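Local atomic coordinates of putative methylase (Clostridium difficile, PDB entry 3LDU), a protein that probably methylates guanine bases of ribosomal RNA, joining an RNA-binding THUMP module to a Rossmann-like methyltransferase domain that holds GTP in this crystal. Residues D75-N80 against A116-A121; K105-S110 against H150-T155; H166-R171 against R180-A185. All coordinates share one frame; numbering follows the deposited sequence.

Contact 1. Residues D75-N80 against A116-A121; sequences DELFEN and AIVKKA
The F78 and A121 backbones, their CA atoms 5.5 Å apart, mark where two helical segments pass at an axis separation of 8.7 Å and a crossing angle of -32°, both running in roughly the same direction. F78 does most of the work. A first torsion of 179° swings its ring away from the backbone N, and the ring reaches across to the K120-A121 end of the other segment, where CE1 comes within 3.4 Å of A121 CA and CD1 lies 3.6 Å from A121 CB. The carbonyl O of I117 sits at the ring's edge, near its plane. K120 follows the ring with its aliphatic chain, CG being 3.8 Å from F78 CE1, and a bend about its third torsion carries the ammonium back over the face: NZ stands 4.9 Å from the F78 ring centroid and 20° off the ring normal, a cation-pi contact at the exposed margin. These two helices, 74-82 and 111-129, belong to the region matched by the THUMP family and lie on the mixed sheet that includes strands 63-70 and 98-104. L77 also touches F69 of that sheet, while V118 rests on I98. Away from K120 the side chains meet through apolar groups. I117 offers its CG2 methyl, which lies 3.7 Å from F78 CB and 3.9 Å from L77 CD2. The other leucine methyl, CD1, meets V118 CG2 where the two side chains cross at about a right angle. I117 also reaches F74, one turn before F78, and V118 and A121 both continue onto T81.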
loop_
_atom_site.group_PDB
_atom_site.type_symbol
_atom_site.label_atom_id
_atom_site.label_comp_id
_atom_site.label_asym_id
_atom_site.label_seq_id
_atom_site.Cartn_x
_atom_site.Cartn_y
_atom_site.Cartn_z
ATOM N N ASP A 75 19.459 -12.959 -25.949
ATOM C CA ASP A 75 19.820 -12.095 -27.075
ATOM C C ASP A 75 18.691 -11.097 -27.385
ATOM O O ASP A 75 18.937 -9.907 -27.594
ATOM C CB ASP A 75 20.169 -12.929 -28.314
ATOM C CG ASP A 75 21.447 -13.738 -28.135
ATOM O OD1 ASP A 75 22.357 -13.275 -27.415
ATOM O OD2 ASP A 75 21.547 -14.838 -28.723
ATOM N N GLU A 76 17.454 -11.575 -27.403
ATOM C CA GLU A 76 16.318 -10.705 -27.677
ATOM C C GLU A 76 16.130 -9.669 -26.557
ATOM O O GLU A 76 15.857 -8.502 -26.824
ATOM C CB GLU A 76 15.045 -11.530 -27.898
ATOM C CG GLU A 76 13.876 -10.724 -28.441
ATOM C CD GLU A 76 12.660 -11.578 -28.789
ATOM O OE1 GLU A 76 11.771 -11.064 -29.510
ATOM O OE2 GLU A 76 12.588 -12.752 -28.347
ATOM N N LEU A 77 16.267 -10.108 -25.305
ATOM C CA LEU A 77 16.205 -9.197 -24.155
ATOM C C LEU A 77 17.277 -8.098 -24.278
ATOM O O LEU A 77 16.994 -6.911 -24.099
ATOM C CB LEU A 77 16.388 -9.977 -22.843
ATOM C CG LEU A 77 16.542 -9.154 -21.553
ATOM C CD1 LEU A 77 15.262 -8.381 -21.285
ATOM C CD2 LEU A 77 16.863 -10.042 -20.350
ATOM N N PHE A 78 18.502 -8.504 -24.588
ATOM C CA PHE A 78 19.598 -7.548 -24.777
ATOM C C PHE A 78 19.332 -6.556 -25.913
ATOM O O PHE A 78 19.401 -5.345 -25.720
ATOM C CB PHE A 78 20.927 -8.270 -25.026
ATOM C CG PHE A 78 22.077 -7.334 -25.254
ATOM C CD1 PHE A 78 22.670 -6.679 -24.191
ATOM C CD2 PHE A 78 22.546 -7.093 -26.534
ATOM C CE1 PHE A 78 23.724 -5.803 -24.394
ATOM C CE2 PHE A 78 23.602 -6.216 -26.751
ATOM C CZ PHE A 78 24.197 -5.574 -25.679
ATOM N N GLU A 79 19.026 -7.066 -27.098
ATOM C CA GLU A 79 18.794 -6.183 -28.241
ATOM C C GLU A 79 17.658 -5.189 -27.995
ATOM O O GLU A 79 17.784 -4.004 -28.315
ATOM C CB GLU A 79 18.553 -6.989 -29.520
ATOM C CG GLU A 79 19.805 -7.706 -30.026
ATOM C CD GLU A 79 20.904 -6.739 -30.483
ATOM O OE1 GLU A 79 20.564 -5.672 -31.042
ATOM O OE2 GLU A 79 22.103 -7.048 -30.288
ATOM N N ASN A 80 16.555 -5.655 -27.416
ATOM C CA ASN A 80 15.429 -4.761 -27.166
ATOM C C ASN A 80 15.713 -3.725 -26.086
ATOM O O ASN A 80 15.232 -2.597 -26.156
ATOM C CB ASN A 80 14.157 -5.560 -26.839
ATOM C CG ASN A 80 13.655 -6.356 -28.030
ATOM O OD1 ASN A 80 13.958 -6.023 -29.175
ATOM N ND2 ASN A 80 12.903 -7.413 -27.770
ATOM N N ALA A 116 21.630 -9.024 -15.157
ATOM C CA ALA A 116 22.949 -8.783 -15.741
ATOM C C ALA A 116 22.835 -8.341 -17.191
ATOM O O ALA A 116 23.538 -7.435 -17.607
ATOM C CB ALA A 116 23.827 -10.024 -15.652
ATOM N N ILE A 117 21.969 -8.999 -17.956
ATOM C CA ILE A 117 21.817 -8.687 -19.374
ATOM C C ILE A 117 21.237 -7.281 -19.564
ATOM O O ILE A 117 21.689 -6.524 -20.427
ATOM C CB ILE A 117 20.954 -9.743 -20.109
ATOM C CG1 ILE A 117 21.724 -11.063 -20.253
ATOM C CG2 ILE A 117 20.508 -9.227 -21.482
ATOM C CD1 ILE A 117 22.785 -11.049 -21.358
ATOM N N VAL A 118 20.245 -6.929 -18.751
ATOM C CA VAL A 118 19.683 -5.587 -18.813
ATOM C C VAL A 118 20.740 -4.543 -18.437
ATOM O O VAL A 118 20.854 -3.509 -19.096
ATOM C CB VAL A 118 18.395 -5.455 -17.933
ATOM C CG1 VAL A 118 18.020 -4.000 -17.713
ATOM C CG2 VAL A 118 17.237 -6.200 -18.592
ATOM N N LYS A 119 21.519 -4.815 -17.391
ATOM C CA LYS A 119 22.630 -3.930 -17.027
ATOM C C LYS A 119 23.554 -3.706 -18.226
ATOM O O LYS A 119 23.867 -2.572 -18.590
ATOM C CB LYS A 119 23.422 -4.511 -15.847
ATOM C CG LYS A 119 24.575 -3.625 -15.378
ATOM C CD LYS A 119 24.073 -2.319 -14.775
ATOM C CE LYS A 119 25.233 -1.447 -14.278
ATOM N NZ LYS A 119 24.789 -0.276 -13.452
ATOM N N LYS A 120 23.978 -4.794 -18.851
ATOM C CA LYS A 120 24.891 -4.695 -19.989
ATOM C C LYS A 120 24.288 -3.861 -21.122
ATOM O O LYS A 120 24.972 -3.016 -21.718
ATOM C CB LYS A 120 25.268 -6.095 -20.486
ATOM C CG LYS A 120 26.294 -6.128 -21.625
ATOM C CD LYS A 120 26.747 -7.569 -21.849
ATOM C CE LYS A 120 26.708 -7.976 -23.310
ATOM N NZ LYS A 120 26.506 -9.453 -23.458
ATOM N N ALA A 121 23.014 -4.101 -21.429
ATOM C CA ALA A 121 22.321 -3.368 -22.490
ATOM C C ALA A 121 22.272 -1.869 -22.221
ATOM O O ALA A 121 22.523 -1.055 -23.117
ATOM C CB ALA A 121 20.913 -3.916 -22.688
#

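Contact 2. Residues K105-S110 against H150-T155; sequences KSKLYS and HKDKVT
S106 accepts from the D152 amide and the D152 carboxylate accepts from the next amide, that of K107, so bonds in both directions tie the loop after strand 98-104 to the type I' turn H150-K153 that closes the beta hairpin of strands 145-150 and 153-159 in the THUMP-family region. The serine hydroxyl lies anti to its carbonyl carbon (chi1 -59°), which brings OG over the turn to meet that amide: D152 N to S106 OG is 2.9 Å, and the bond is nearly straight at 169°. The same OG is also bonded to the carbonyl O of I104. The aspartate carboxylate reaches back past the serine CB. Its OD1 takes the backbone N of K107 at 2.9 Å, the donor arriving nearly along the C-O axis. The other oxygen, OD2, forms a salt bridge with K72, so both ends of this buried carboxylate are engaged. K107 crosses D152 obliquely, its CG 3.8 Å from OD1, before bending away to place NZ against the carbonyl O of K72. At the outer margin K105 and K151 run side by side and point the same way; their aliphatic stems touch at K105 CD and K151 CE, 3.9 Å apart, while the two ammonium groups stay 6.0 Å apart, measured NZ to NZ. Behind them the backbones close up, with K151 CA 3.2 Å from the carbonyl O of K105 in a CA-H...O contact. A water completes the grip on D152: it donates to OD1 at 2.7 Å and accepts the backbone N of L108.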
loop_
_atom_site.group_PDB
_atom_site.type_symbol
_atom_site.label_atom_id
_atom_site.label_comp_id
_atom_site.label_asym_id
_atom_site.label_seq_id
_atom_site.Cartn_x
_atom_site.Cartn_y
_atom_site.Cartn_z
ATOM N N LYS A 105 6.118 -17.497 -15.446
ATOM C CA LYS A 105 5.663 -18.220 -16.640
ATOM C C LYS A 105 6.374 -17.773 -17.914
ATOM O O LYS A 105 5.733 -17.566 -18.947
ATOM C CB LYS A 105 4.156 -18.037 -16.835
ATOM C CG LYS A 105 3.307 -18.556 -15.684
ATOM C CD LYS A 105 1.842 -18.242 -15.927
ATOM C CE LYS A 105 0.941 -18.946 -14.908
ATOM N NZ LYS A 105 0.803 -18.190 -13.632
ATOM N N SER A 106 7.690 -17.627 -17.830
ATOM C CA SER A 106 8.473 -17.084 -18.933
ATOM C C SER A 106 9.740 -17.895 -19.136
ATOM O O SER A 106 10.325 -18.409 -18.175
ATOM C CB SER A 106 8.858 -15.629 -18.630
ATOM O OG SER A 106 7.712 -14.823 -18.434
ATOM N N LYS A 107 10.178 -17.975 -20.388
ATOM C CA LYS A 107 11.395 -18.694 -20.744
ATOM C C LYS A 107 12.635 -18.132 -20.035
ATOM O O LYS A 107 13.512 -18.891 -19.628
ATOM C CB LYS A 107 11.575 -18.682 -22.262
ATOM C CG LYS A 107 10.434 -19.376 -23.014
ATOM C CD LYS A 107 10.449 -19.072 -24.513
ATOM C CE LYS A 107 11.243 -20.101 -25.323
ATOM N NZ LYS A 107 12.712 -20.047 -25.099
ATOM N N LEU A 108 12.690 -16.813 -19.864
ATOM C CA LEU A 108 13.804 -16.187 -19.151
ATOM C C LEU A 108 13.539 -16.171 -17.643
ATOM O O LEU A 108 13.269 -15.117 -17.061
ATOM C CB LEU A 108 14.044 -14.769 -19.667
ATOM C CG LEU A 108 14.243 -14.653 -21.185
ATOM C CD1 LEU A 108 14.451 -13.195 -21.561
ATOM C CD2 LEU A 108 15.408 -15.522 -21.656
ATOM N N TYR A 109 13.616 -17.349 -17.023
ATOM C CA TYR A 109 13.226 -17.501 -15.623
ATOM C C TYR A 109 14.345 -17.175 -14.645
ATOM O O TYR A 109 14.094 -16.950 -13.460
ATOM C CB TYR A 109 12.731 -18.925 -15.367
ATOM C CG TYR A 109 13.748 -19.984 -15.706
ATOM C CD1 TYR A 109 14.751 -20.322 -14.809
ATOM C CD2 TYR A 109 13.715 -20.635 -16.924
ATOM C CE1 TYR A 109 15.685 -21.286 -15.112
ATOM C CE2 TYR A 109 14.652 -21.603 -17.241
ATOM C CZ TYR A 109 15.626 -21.927 -16.329
ATOM O OH TYR A 109 16.550 -22.887 -16.646
ATOM N N SER A 110 15.585 -17.154 -15.118
ATOM C CA SER A 110 16.692 -16.861 -14.215
ATOM C C SER A 110 16.853 -15.359 -13.998
ATOM O O SER A 110 17.497 -14.675 -14.803
ATOM C CB SER A 110 17.995 -17.441 -14.751
ATOM O OG SER A 110 19.028 -17.175 -13.821
ATOM N N HIS A 150 6.376 -11.511 -17.679
ATOM C CA HIS A 150 5.208 -12.349 -17.461
ATOM C C HIS A 150 4.792 -12.921 -18.801
ATOM O O HIS A 150 4.542 -12.179 -19.751
ATOM C CB HIS A 150 4.079 -11.535 -16.837
ATOM C CG HIS A 150 2.827 -12.326 -16.620
ATOM N ND1 HIS A 150 2.656 -13.165 -15.540
ATOM C CD2 HIS A 150 1.704 -12.430 -17.360
ATOM C CE1 HIS A 150 1.468 -13.736 -15.615
ATOM N NE2 HIS A 150 0.865 -13.304 -16.710
ATOM N N LYS A 151 4.783 -14.247 -18.891
ATOM C CA LYS A 151 4.481 -14.919 -20.148
ATOM C C LYS A 151 5.285 -14.319 -21.304
ATOM O O LYS A 151 4.754 -14.075 -22.388
ATOM C CB LYS A 151 2.981 -14.858 -20.434
ATOM C CG LYS A 151 2.161 -15.641 -19.405
ATOM C CD LYS A 151 0.684 -15.688 -19.751
ATOM C CE LYS A 151 -0.119 -16.221 -18.564
ATOM N NZ LYS A 151 -1.586 -16.271 -18.846
ATOM N N ASP A 152 6.565 -14.075 -21.036
ATOM C CA ASP A 152 7.526 -13.580 -22.029
ATOM C C ASP A 152 7.384 -12.102 -22.406
ATOM O O ASP A 152 8.126 -11.613 -23.255
ATOM C CB ASP A 152 7.507 -14.450 -23.289
ATOM C CG ASP A 152 7.805 -15.899 -22.992
ATOM O OD1 ASP A 152 8.650 -16.157 -22.114
ATOM O OD2 ASP A 152 7.195 -16.781 -23.636
ATOM N N LYS A 153 6.458 -11.389 -21.772
ATOM C CA LYS A 153 6.349 -9.950 -22.003
ATOM C C LYS A 153 7.179 -9.249 -20.929
ATOM O O LYS A 153 6.934 -9.415 -19.737
ATOM C CB LYS A 153 4.892 -9.475 -21.932
ATOM C CG LYS A 153 3.910 -10.299 -22.779
ATOM C CD LYS A 153 2.457 -10.175 -22.260
ATOM C CE LYS A 153 2.131 -11.196 -21.147
ATOM N NZ LYS A 153 1.732 -10.599 -19.816
ATOM N N VAL A 154 8.169 -8.485 -21.362
ATOM C CA VAL A 154 9.079 -7.803 -20.450
ATOM C C VAL A 154 8.598 -6.376 -20.255
ATOM O O VAL A 154 8.295 -5.682 -21.218
ATOM C CB VAL A 154 10.489 -7.751 -21.049
ATOM C CG1 VAL A 154 11.448 -6.990 -20.126
ATOM C CG2 VAL A 154 11.007 -9.170 -21.342
ATOM N N THR A 155 8.505 -5.946 -19.008
ATOM C CA THR A 155 8.241 -4.545 -18.724
ATOM C C THR A 155 9.445 -4.008 -17.976
ATOM O O THR A 155 9.853 -4.579 -16.972
ATOM C CB THR A 155 6.984 -4.349 -17.874
ATOM O OG1 THR A 155 5.830 -4.752 -18.626
ATOM C CG2 THR A 155 6.839 -2.879 -17.504
HETATM O O HOH W 1 10.866 -14.875 -21.381
#

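Contact 3. Residues H166-R171 against R180-A185; sequences HKRGYR and RETLAA
The first turn of helix 181-189, in the Rossmann-like methyltransferase region, receives the loop 166-171 here, close to the GTP site: the R171 side chain comes within about 6 Å of the bound nucleotide at the nearest atoms, and Y170 touches T208, one of its binding residues. E181 is the focus. Its chain bends at chi2, 89°, turning the carboxylate toward H166 and R171. ND1 of H166 donates to E181 OE1 at 3.1 Å; the oxygen lies near the imidazole plane, although the nitrogen stands 41° out of the carboxylate plane. R171 NH1 makes a salt bridge to the same OE1 at 2.7 Å, the two planes 21° apart with OE2 over the guanidinium face, although this arginine is poorly ordered. OE2 accepts a 2.6 Å bond from a water that also takes the amide of R168 and sits over the centre of the Y170 ring. R180 crosses H166 at about a right angle, laying its guanidinium face over CD2, while its NE pairs with E60. R168 runs past E181, its NE 3.6 Å from E181 CB, to reach E212, which also bonds Y170 OH. Two nitrogen donors on OE1 and a water on OE2 are consistent with a carboxylate accepting at both oxygens.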
loop_
_atom_site.group_PDB
_atom_site.type_symbol
_atom_site.label_atom_id
_atom_site.label_comp_id
_atom_site.label_asym_id
_atom_site.label_seq_id
_atom_site.Cartn_x
_atom_site.Cartn_y
_atom_site.Cartn_z
ATOM N N HIS A 166 4.478 1.524 1.884
ATOM C CA HIS A 166 3.777 1.226 3.132
ATOM C C HIS A 166 4.515 1.812 4.334
ATOM O O HIS A 166 3.934 1.981 5.412
ATOM C CB HIS A 166 3.524 -0.280 3.304
ATOM C CG HIS A 166 4.753 -1.074 3.642
ATOM N ND1 HIS A 166 5.161 -1.294 4.935
ATOM C CD2 HIS A 166 5.642 -1.713 2.841
ATOM C CE1 HIS A 166 6.266 -2.032 4.924
ATOM N NE2 HIS A 166 6.577 -2.292 3.673
ATOM N N LYS A 167 5.792 2.139 4.148
ATOM C CA LYS A 167 6.547 2.767 5.218
ATOM C C LYS A 167 6.278 4.266 5.169
ATOM O O LYS A 167 6.991 5.008 4.477
ATOM C CB LYS A 167 8.036 2.455 5.074
ATOM C CG LYS A 167 8.329 0.967 5.007
ATOM C CD LYS A 167 9.804 0.662 4.959
ATOM C CE LYS A 167 10.035 -0.842 5.021
ATOM N NZ LYS A 167 11.464 -1.179 5.284
ATOM N N ARG A 168 5.231 4.707 5.865
ATOM C CA ARG A 168 4.884 6.131 5.899
ATOM C C ARG A 168 5.904 6.898 6.731
ATOM O O ARG A 168 6.114 8.092 6.528
ATOM C CB ARG A 168 3.483 6.373 6.483
ATOM C CG ARG A 168 2.300 6.292 5.511
ATOM C CD ARG A 168 2.031 4.872 5.188
ATOM N NE ARG A 168 0.642 4.557 4.838
ATOM C CZ ARG A 168 0.244 4.208 3.619
ATOM N NH1 ARG A 168 -1.027 3.875 3.405
ATOM N NH2 ARG A 168 1.117 4.184 2.610
ATOM N N GLY A 169 6.532 6.200 7.670
ATOM C CA GLY A 169 7.484 6.823 8.573
ATOM C C GLY A 169 7.087 6.718 10.034
ATOM O O GLY A 169 7.863 7.068 10.913
ATOM N N TYR A 170 5.880 6.232 10.306
ATOM C CA TYR A 170 5.403 6.184 11.684
ATOM C C TYR A 170 5.529 4.817 12.343
ATOM O O TYR A 170 5.335 4.703 13.556
ATOM C CB TYR A 170 3.957 6.674 11.786
ATOM C CG TYR A 170 2.910 5.771 11.153
ATOM C CD1 TYR A 170 2.256 6.141 9.975
ATOM C CD2 TYR A 170 2.557 4.561 11.743
ATOM C CE1 TYR A 170 1.279 5.320 9.403
ATOM C CE2 TYR A 170 1.580 3.734 11.182
ATOM C CZ TYR A 170 0.948 4.118 10.013
ATOM O OH TYR A 170 -0.025 3.303 9.469
ATOM N N ARG A 171 5.845 3.785 11.565
ATOM C CA ARG A 171 5.916 2.434 12.118
ATOM C C ARG A 171 7.221 2.218 12.863
ATOM O O ARG A 171 8.297 2.164 12.265
ATOM C CB ARG A 171 5.723 1.352 11.047
ATOM C CG ARG A 171 5.665 -0.071 11.623
ATOM C CD ARG A 171 4.232 -0.556 11.922
ATOM N NE ARG A 171 3.550 -1.025 10.716
ATOM C CZ ARG A 171 3.971 -2.038 9.957
ATOM N NH1 ARG A 171 3.283 -2.392 8.877
ATOM N NH2 ARG A 171 5.085 -2.697 10.265
ATOM N N ARG A 180 0.035 -4.648 7.325
ATOM C CA ARG A 180 0.704 -3.707 6.422
ATOM C C ARG A 180 -0.118 -2.418 6.285
ATOM O O ARG A 180 -1.349 -2.481 6.209
ATOM C CB ARG A 180 0.862 -4.375 5.055
ATOM C CG ARG A 180 1.915 -3.760 4.185
ATOM C CD ARG A 180 2.109 -4.628 2.952
ATOM N NE ARG A 180 3.276 -4.234 2.170
ATOM C CZ ARG A 180 4.449 -4.864 2.204
ATOM N NH1 ARG A 180 4.623 -5.925 2.988
ATOM N NH2 ARG A 180 5.451 -4.429 1.448
ATOM N N GLU A 181 0.549 -1.259 6.256
ATOM C CA GLU A 181 -0.152 0.035 6.193
ATOM C C GLU A 181 -1.068 0.169 4.960
ATOM O O GLU A 181 -2.164 0.744 5.034
ATOM C CB GLU A 181 0.848 1.202 6.228
ATOM C CG GLU A 181 1.620 1.349 7.536
ATOM C CD GLU A 181 2.915 0.543 7.584
ATOM O OE1 GLU A 181 2.993 -0.547 6.967
ATOM O OE2 GLU A 181 3.864 1.010 8.254
ATOM N N THR A 182 -0.599 -0.321 3.814
ATOM C CA THR A 182 -1.377 -0.239 2.575
ATOM C C THR A 182 -2.639 -1.103 2.666
ATOM O O THR A 182 -3.720 -0.696 2.239
ATOM C CB THR A 182 -0.561 -0.720 1.381
ATOM O OG1 THR A 182 0.094 -1.946 1.723
ATOM C CG2 THR A 182 0.496 0.339 1.017
ATOM N N LEU A 183 -2.490 -2.299 3.219
ATOM C CA LEU A 183 -3.642 -3.177 3.429
ATOM C C LEU A 183 -4.646 -2.510 4.367
ATOM O O LEU A 183 -5.849 -2.500 4.097
ATOM C CB LEU A 183 -3.189 -4.518 3.986
ATOM C CG LEU A 183 -4.284 -5.533 4.310
ATOM C CD1 LEU A 183 -5.114 -5.818 3.083
ATOM C CD2 LEU A 183 -3.666 -6.816 4.836
ATOM N N ALA A 184 -4.147 -1.949 5.465
ATOM C CA ALA A 184 -5.013 -1.261 6.422
ATOM C C ALA A 184 -5.803 -0.132 5.773
ATOM O O ALA A 184 -6.993 0.005 5.989
ATOM C CB ALA A 184 -4.190 -0.729 7.616
ATOM N N ALA A 185 -5.146 0.699 4.965
ATOM C CA ALA A 185 -5.893 1.738 4.262
ATOM C C ALA A 185 -6.964 1.134 3.365
ATOM O O ALA A 185 -8.067 1.667 3.261
ATOM C CB ALA A 185 -4.931 2.618 3.431
HETATM O O HOH W 2 4.231 3.562 8.587
#

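Contacts 1 and 2 share the THUMP-family region and touch: L77 of 75-80 packs on L108 of 105-110 and on V154 of 150-155. Their segments alternate along the chain, and helix 74-82 packs against both the neighbouring helix and the loop that leads into it. Contact 1 is partly buried and mainly apolar, with its one charge at the margin; contact 2 is a surface contact, bonded chiefly through backbone amides around one buried aspartate. Contact 3 is separate, its nearest atoms about 19 Å from contact 2, and lies nearer the centre of the chain in the methyltransferase region. Also partly buried, it relies on charged groups beside the nucleotide site, whereas the other two lie away from it.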